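Local coordinates for cytosolic phospholipase A2 delta (Homo sapiens, PDB 5IZ5), which hydrolyses glycerophospholipids at the sn-2 position in a calcium-dependent manner, preferring linoleic acid there, and reaches membranes through an N-terminal C2 domain, at residues B[26-31]-B[142-147]; B[83-88]-B[161-166]. The protein carries 3 engineered substitutions. One frame throughout, in Å; residues are numbered along the deposited sequence.

Interaction 1 of 2, residues B[26-31]-B[142-147]; sequences WQLTVR and FLMEET
Trp-26 packs against Met-144 at one end of an antiparallel strand pair in a C2 sandwich, a worked example of how such a pair builds two unlike faces. The methionine puts CG anti to the backbone N (chi1 -170°) and then bends at chi2, which lays SD 3.5 Å from Trp-26 CB. The same sulfur stands at the edge of the six-membered ring, 5.1 Å from its centroid, a Met-aromatic contact between side chains crossing at about a right angle. Gln-27 exchanges two backbone hydrogen bonds with Glu-145, that from Gln-27 N to Glu-145 O spanning 2.8 Å. Thr-147 CG2 rests against Gln-27 CB. Leu-28 faces the interior beside Met-144 and brings CD1 to the edge of the Phe-142 ring, near its plane. Thr-29 repeats the doubly bonded pairing, now with Leu-143; the bond from Thr-29 N to Leu-143 O is nearly straight, at 174°. On the other face, shared with Gln-27 and Glu-145, Thr-29 OG1 lies 3.5 Å from Leu-143 CB. A water donates to Leu-143 O at 2.7 Å and also to Gln-27 O, so each of these carbonyls receives a second bond besides its backbone N-H. Val-30 closes the inner row, its CG1 3.9 Å from Phe-142 CE1 as the two side chains run alongside each other. Strand 21-36 lies between strands 137-146 and 75-85 in the sheet, its Leu-28 and Val-30 backbones bonding to Phe-82 and Phe-80; strand 124-129 pairs with 137-146 and touches Phe-142.

Interaction 2 of 2, residues B[83-88]-B[161-166]; sequences LIQSQV and VARELS
Gln-85 OE1 is held by two groups: the N-H of Gln-87 reaches one of its lone pairs, N to OE1 3.1 Å, in the carbonyl plane, and the hydroxyl of Ser-23 bonds to it as well. The first of these bonds braces a type I beta turn, Gln-85 to Val-88, at the end of strand 75-85 in the C2 fold. Against this turn packs Arg-163, at a break in strand 160-172. Gln-85 CB sits over one face of the guanidinium, 3.3 Å from Arg-163 NH2, and the amide plane stands almost perpendicular to the guanidinium plane. Glu-152 ties the two side chains together, taking a bond from Gln-85 NE2 on OE1 and a salt bridge from Arg-163 NE on OE2. Gln-614 OE1, from the PLA2c region, bonds to Arg-163 NH1. At the guanidinium edge a water accepts from Arg-163 NH2 at 3.0 Å and donates to Leu-83 O at 2.6 Å, carrying the contact back to the strand. A leucine in place of Arg-163 would probably leave the Glu-152 carboxylate without its charged mate and this water without its donor. The arginine chain folds at chi2 and chi3 (-63° and -60°), bringing its end over Gln-85 while CD rests on Val-88 CG1. That same Val-88 CG1 meets Val-161 CG1 at 3.7 Å, the two valines crossing at about a right angle.

Interaction 1 and interaction 2 have centres 16 Å apart and meet where strands 21-36 and 75-85 run side by side: Trp-26 O lies 2.7 Å from Ile-84 N, a probable hydrogen bond, and Leu-28 CB packs 3.7 Å from Ile-84 CG1. Their segments alternate along the chain, and within each contact the two segments are far apart in sequence. Further on, Trp-26 CH2 touches Ser-86 CB at 4.0 Å, joining the first contact to the turn of the second. Both lie away from the nucleophile Ser-365 and from the predicted calcium-binding aspartates. Interaction 1 is backbone pairing within the sheet, whereas interaction 2 joins the turn after strand 75-85 to strand 160-172 by side chains and water.

Interaction 1 of 2, residues B[26-31]-B[142-147]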
loop_
_atom_site.group_PDB
_atom_site.type_symbol
_atom_site.label_atom_id
_atom_site.label_comp_id
_atom_site.label_asym_id
_atom_site.label_seq_id
_atom_site.Cartn_x
_atom_site.Cartn_y
_atom_site.Cartn_z
ATOM N N TRP B 26 -7.911 24.549 21.394
ATOM C CA TRP B 26 -8.074 26.001 21.402
ATOM C C TRP B 26 -9.227 26.383 20.487
ATOM O O TRP B 26 -9.636 25.591 19.637
ATOM C CB TRP B 26 -6.803 26.688 20.907
ATOM C CG TRP B 26 -5.571 26.384 21.743
ATOM C CD1 TRP B 26 -5.538 26.052 23.069
ATOM C CD2 TRP B 26 -4.201 26.407 21.305
ATOM N NE1 TRP B 26 -4.241 25.854 23.480
ATOM C CE2 TRP B 26 -3.399 26.067 22.419
ATOM C CE3 TRP B 26 -3.574 26.677 20.080
ATOM C CZ2 TRP B 26 -1.999 25.991 22.344
ATOM C CZ3 TRP B 26 -2.180 26.601 20.005
ATOM C CH2 TRP B 26 -1.412 26.261 21.132
ATOM N N GLN B 27 -9.754 27.592 20.659
ATOM C CA GLN B 27 -10.727 28.131 19.712
ATOM C C GLN B 27 -10.057 29.111 18.750
ATOM O O GLN B 27 -9.410 30.053 19.194
ATOM C CB GLN B 27 -11.872 28.831 20.439
ATOM C CG GLN B 27 -12.824 29.524 19.467
ATOM C CD GLN B 27 -13.773 30.483 20.141
ATOM O OE1 GLN B 27 -13.734 31.687 19.883
ATOM N NE2 GLN B 27 -14.629 29.962 21.011
ATOM N N LEU B 28 -10.224 28.894 17.444
ATOM C CA LEU B 28 -9.720 29.825 16.424
ATOM C C LEU B 28 -10.859 30.634 15.805
ATOM O O LEU B 28 -11.823 30.063 15.294
ATOM C CB LEU B 28 -8.967 29.078 15.311
ATOM C CG LEU B 28 -8.347 29.947 14.201
ATOM C CD1 LEU B 28 -7.264 30.860 14.764
ATOM C CD2 LEU B 28 -7.785 29.092 13.069
ATOM N N THR B 29 -10.741 31.959 15.838
ATOM C CA THR B 29 -11.660 32.822 15.085
ATOM C C THR B 29 -10.943 33.308 13.824
ATOM O O THR B 29 -9.864 33.905 13.899
ATOM C CB THR B 29 -12.208 34.018 15.901
ATOM O OG1 THR B 29 -11.254 35.086 15.922
ATOM C CG2 THR B 29 -12.536 33.608 17.325
ATOM N N VAL B 30 -11.537 33.022 12.667
ATOM C CA VAL B 30 -10.992 33.446 11.380
ATOM C C VAL B 30 -11.914 34.521 10.827
ATOM O O VAL B 30 -13.066 34.234 10.487
ATOM C CB VAL B 30 -10.913 32.270 10.383
ATOM C CG1 VAL B 30 -10.288 32.714 9.060
ATOM C CG2 VAL B 30 -10.116 31.119 10.983
ATOM N N ARG B 31 -11.415 35.753 10.746
ATOM C CA ARG B 31 -12.213 36.869 10.226
ATOM C C ARG B 31 -11.797 37.209 8.798
ATOM O O ARG B 31 -10.731 37.784 8.574
ATOM C CB ARG B 31 -12.087 38.101 11.127
ATOM C CG ARG B 31 -13.041 39.234 10.761
ATOM C CD ARG B 31 -13.027 40.360 11.790
ATOM N NE ARG B 31 -13.734 40.002 13.022
ATOM C CZ ARG B 31 -15.060 39.955 13.159
ATOM N NH1 ARG B 31 -15.864 40.232 12.135
ATOM N NH2 ARG B 31 -15.592 39.617 14.330
ATOM N N PHE B 142 -6.656 36.369 12.392
ATOM C CA PHE B 142 -6.749 35.152 13.185
ATOM C C PHE B 142 -6.594 35.460 14.664
ATOM O O PHE B 142 -5.673 36.174 15.058
ATOM C CB PHE B 142 -5.640 34.178 12.784
ATOM C CG PHE B 142 -5.690 33.761 11.347
ATOM C CD1 PHE B 142 -6.451 32.669 10.963
ATOM C CD2 PHE B 142 -4.973 34.457 10.379
ATOM C CE1 PHE B 142 -6.492 32.281 9.634
ATOM C CE2 PHE B 142 -5.013 34.076 9.050
ATOM C CZ PHE B 142 -5.773 32.986 8.676
ATOM N N LEU B 143 -7.486 34.911 15.484
ATOM C CA LEU B 143 -7.319 34.974 16.930
ATOM C C LEU B 143 -7.525 33.602 17.542
ATOM O O LEU B 143 -8.583 32.984 17.384
ATOM C CB LEU B 143 -8.283 35.971 17.572
ATOM C CG LEU B 143 -8.071 36.139 19.086
ATOM C CD1 LEU B 143 -6.828 36.967 19.400
ATOM C CD2 LEU B 143 -9.303 36.739 19.754
ATOM N N MET B 144 -6.500 33.143 18.251
ATOM C CA MET B 144 -6.539 31.875 18.941
ATOM C C MET B 144 -6.725 32.133 20.426
ATOM O O MET B 144 -5.967 32.895 21.029
ATOM C CB MET B 144 -5.236 31.128 18.702
ATOM C CG MET B 144 -5.258 29.689 19.187
ATOM S SD MET B 144 -6.067 28.584 18.014
ATOM C CE MET B 144 -4.803 28.412 16.743
ATOM N N GLU B 145 -7.733 31.489 21.008
ATOM C CA GLU B 145 -8.072 31.681 22.401
ATOM C C GLU B 145 -8.260 30.368 23.118
ATOM O O GLU B 145 -8.682 29.384 22.514
ATOM C CB GLU B 145 -9.372 32.452 22.509
ATOM C CG GLU B 145 -9.251 33.932 22.226
ATOM C CD GLU B 145 -10.529 34.690 22.535
ATOM O OE1 GLU B 145 -11.625 34.105 22.415
ATOM O OE2 GLU B 145 -10.437 35.877 22.908
ATOM N N GLU B 146 -7.991 30.395 24.422
ATOM C CA GLU B 146 -8.141 29.247 25.300
ATOM C C GLU B 146 -9.620 28.954 25.505
ATOM O O GLU B 146 -10.457 29.844 25.387
ATOM C CB GLU B 146 -7.464 29.554 26.639
ATOM C CG GLU B 146 -7.369 28.405 27.619
ATOM C CD GLU B 146 -6.425 28.694 28.780
ATOM O OE1 GLU B 146 -6.402 27.889 29.731
ATOM O OE2 GLU B 146 -5.701 29.714 28.751
ATOM N N THR B 147 -9.935 27.693 25.772
ATOM C CA THR B 147 -11.290 27.266 26.090
ATOM C C THR B 147 -11.241 26.549 27.435
ATOM O O THR B 147 -10.168 26.173 27.902
ATOM C CB THR B 147 -11.855 26.305 25.025
ATOM O OG1 THR B 147 -11.166 25.051 25.092
ATOM C CG2 THR B 147 -11.713 26.889 23.612
HETATM O O HOH W 1 -10.416 32.749 19.398
#

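Interaction 2 of 2, residues B[83-88]-B[161-166]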
loop_
_atom_site.group_PDB
_atom_site.type_symbol
_atom_site.label_atom_id
_atom_site.label_comp_id
_atom_site.label_asym_id
_atom_site.label_seq_id
_atom_site.Cartn_x
_atom_site.Cartn_y
_atom_site.Cartn_z
ATOM N N LEU B 83 -12.774 24.719 16.480
ATOM C CA LEU B 83 -12.014 24.115 17.574
ATOM C C LEU B 83 -10.743 23.474 16.993
ATOM O O LEU B 83 -10.815 22.671 16.063
ATOM C CB LEU B 83 -12.859 23.099 18.350
ATOM C CG LEU B 83 -12.640 23.115 19.882
ATOM C CD1 LEU B 83 -12.885 24.500 20.477
ATOM C CD2 LEU B 83 -13.517 22.094 20.595
ATOM N N ILE B 84 -9.586 23.858 17.537
ATOM C CA ILE B 84 -8.278 23.460 17.017
ATOM C C ILE B 84 -7.510 22.600 18.031
ATOM O O ILE B 84 -7.312 22.999 19.181
ATOM C CB ILE B 84 -7.439 24.717 16.679
ATOM C CG1 ILE B 84 -8.103 25.528 15.550
ATOM C CG2 ILE B 84 -6.000 24.354 16.321
ATOM C CD1 ILE B 84 -8.323 24.775 14.253
ATOM N N GLN B 85 -7.086 21.417 17.592
ATOM C CA GLN B 85 -6.225 20.530 18.381
ATOM C C GLN B 85 -4.770 20.831 18.039
ATOM O O GLN B 85 -4.326 20.611 16.914
ATOM C CB GLN B 85 -6.567 19.064 18.090
ATOM C CG GLN B 85 -5.672 18.016 18.730
ATOM C CD GLN B 85 -5.446 18.246 20.209
ATOM O OE1 GLN B 85 -4.365 18.659 20.620
ATOM N NE2 GLN B 85 -6.463 17.977 21.016
ATOM N N SER B 86 -4.032 21.343 19.019
ATOM C CA SER B 86 -2.644 21.774 18.813
ATOM C C SER B 86 -1.690 20.636 18.426
ATOM O O SER B 86 -0.664 20.875 17.802
ATOM C CB SER B 86 -2.114 22.469 20.075
ATOM O OG SER B 86 -2.103 21.579 21.184
ATOM N N GLN B 87 -2.030 19.404 18.794
ATOM C CA GLN B 87 -1.179 18.242 18.523
ATOM C C GLN B 87 -1.277 17.663 17.102
ATOM O O GLN B 87 -0.525 16.727 16.759
ATOM C CB GLN B 87 -1.500 17.133 19.515
ATOM C CG GLN B 87 -1.130 17.422 20.956
ATOM C CD GLN B 87 0.296 17.918 21.118
ATOM O OE1 GLN B 87 0.535 19.121 21.059
ATOM N NE2 GLN B 87 1.246 17.007 21.314
ATOM N N VAL B 88 -2.185 18.183 16.277
ATOM C CA VAL B 88 -2.247 17.746 14.881
ATOM C C VAL B 88 -1.857 18.873 13.946
ATOM O O VAL B 88 -1.869 20.043 14.319
ATOM C CB VAL B 88 -3.629 17.167 14.463
ATOM C CG1 VAL B 88 -4.000 15.988 15.334
ATOM C CG2 VAL B 88 -4.732 18.214 14.488
ATOM N N VAL B 161 -2.298 10.569 14.067
ATOM C CA VAL B 161 -3.132 10.827 15.237
ATOM C C VAL B 161 -4.557 10.342 14.991
ATOM O O VAL B 161 -5.186 10.670 13.978
ATOM C CB VAL B 161 -3.229 12.333 15.560
ATOM C CG1 VAL B 161 -4.157 12.578 16.744
ATOM C CG2 VAL B 161 -1.855 12.916 15.846
ATOM N N ALA B 162 -5.055 9.565 15.942
ATOM C CA ALA B 162 -6.454 9.205 15.998
ATOM C C ALA B 162 -7.158 10.188 16.936
ATOM O O ALA B 162 -6.883 10.238 18.148
ATOM C CB ALA B 162 -6.597 7.786 16.494
ATOM N N ARG B 163 -8.050 10.992 16.363
ATOM C CA ARG B 163 -8.814 11.978 17.128
ATOM C C ARG B 163 -9.863 11.262 17.962
ATOM O O ARG B 163 -10.288 10.159 17.606
ATOM C CB ARG B 163 -9.497 12.968 16.186
ATOM C CG ARG B 163 -8.552 13.738 15.273
ATOM C CD ARG B 163 -7.602 14.621 16.059
ATOM N NE ARG B 163 -8.334 15.614 16.851
ATOM C CZ ARG B 163 -8.724 16.816 16.417
ATOM N NH1 ARG B 163 -8.448 17.222 15.179
ATOM N NH2 ARG B 163 -9.402 17.617 17.232
ATOM N N GLU B 164 -10.279 11.882 19.067
ATOM C CA GLU B 164 -11.338 11.304 19.902
ATOM C C GLU B 164 -12.620 11.200 19.082
ATOM O O GLU B 164 -12.992 12.146 18.393
ATOM C CB GLU B 164 -11.587 12.160 21.148
ATOM C CG GLU B 164 -12.520 11.501 22.152
ATOM C CD GLU B 164 -12.799 12.372 23.368
ATOM O OE1 GLU B 164 -13.887 12.224 23.954
ATOM O OE2 GLU B 164 -11.941 13.197 23.754
ATOM N N LEU B 165 -13.278 10.048 19.145
ATOM C CA LEU B 165 -14.449 9.782 18.308
ATOM C C LEU B 165 -15.678 9.620 19.181
ATOM O O LEU B 165 -15.647 8.897 20.179
ATOM C CB LEU B 165 -14.259 8.510 17.467
ATOM C CG LEU B 165 -14.710 8.545 16.006
ATOM C CD1 LEU B 165 -13.968 9.631 15.247
ATOM C CD2 LEU B 165 -14.462 7.191 15.372
ATOM N N SER B 166 -16.751 10.302 18.796
ATOM C CA SER B 166 -18.062 10.080 19.383
ATOM C C SER B 166 -18.932 9.294 18.413
ATOM O O SER B 166 -18.726 9.321 17.197
ATOM C CB SER B 166 -18.723 11.408 19.731
ATOM O OG SER B 166 -17.959 12.105 20.700
HETATM O O HOH W 2 -10.892 20.102 16.283
HETATM O O HOH W 3 -7.858 20.565 15.067
#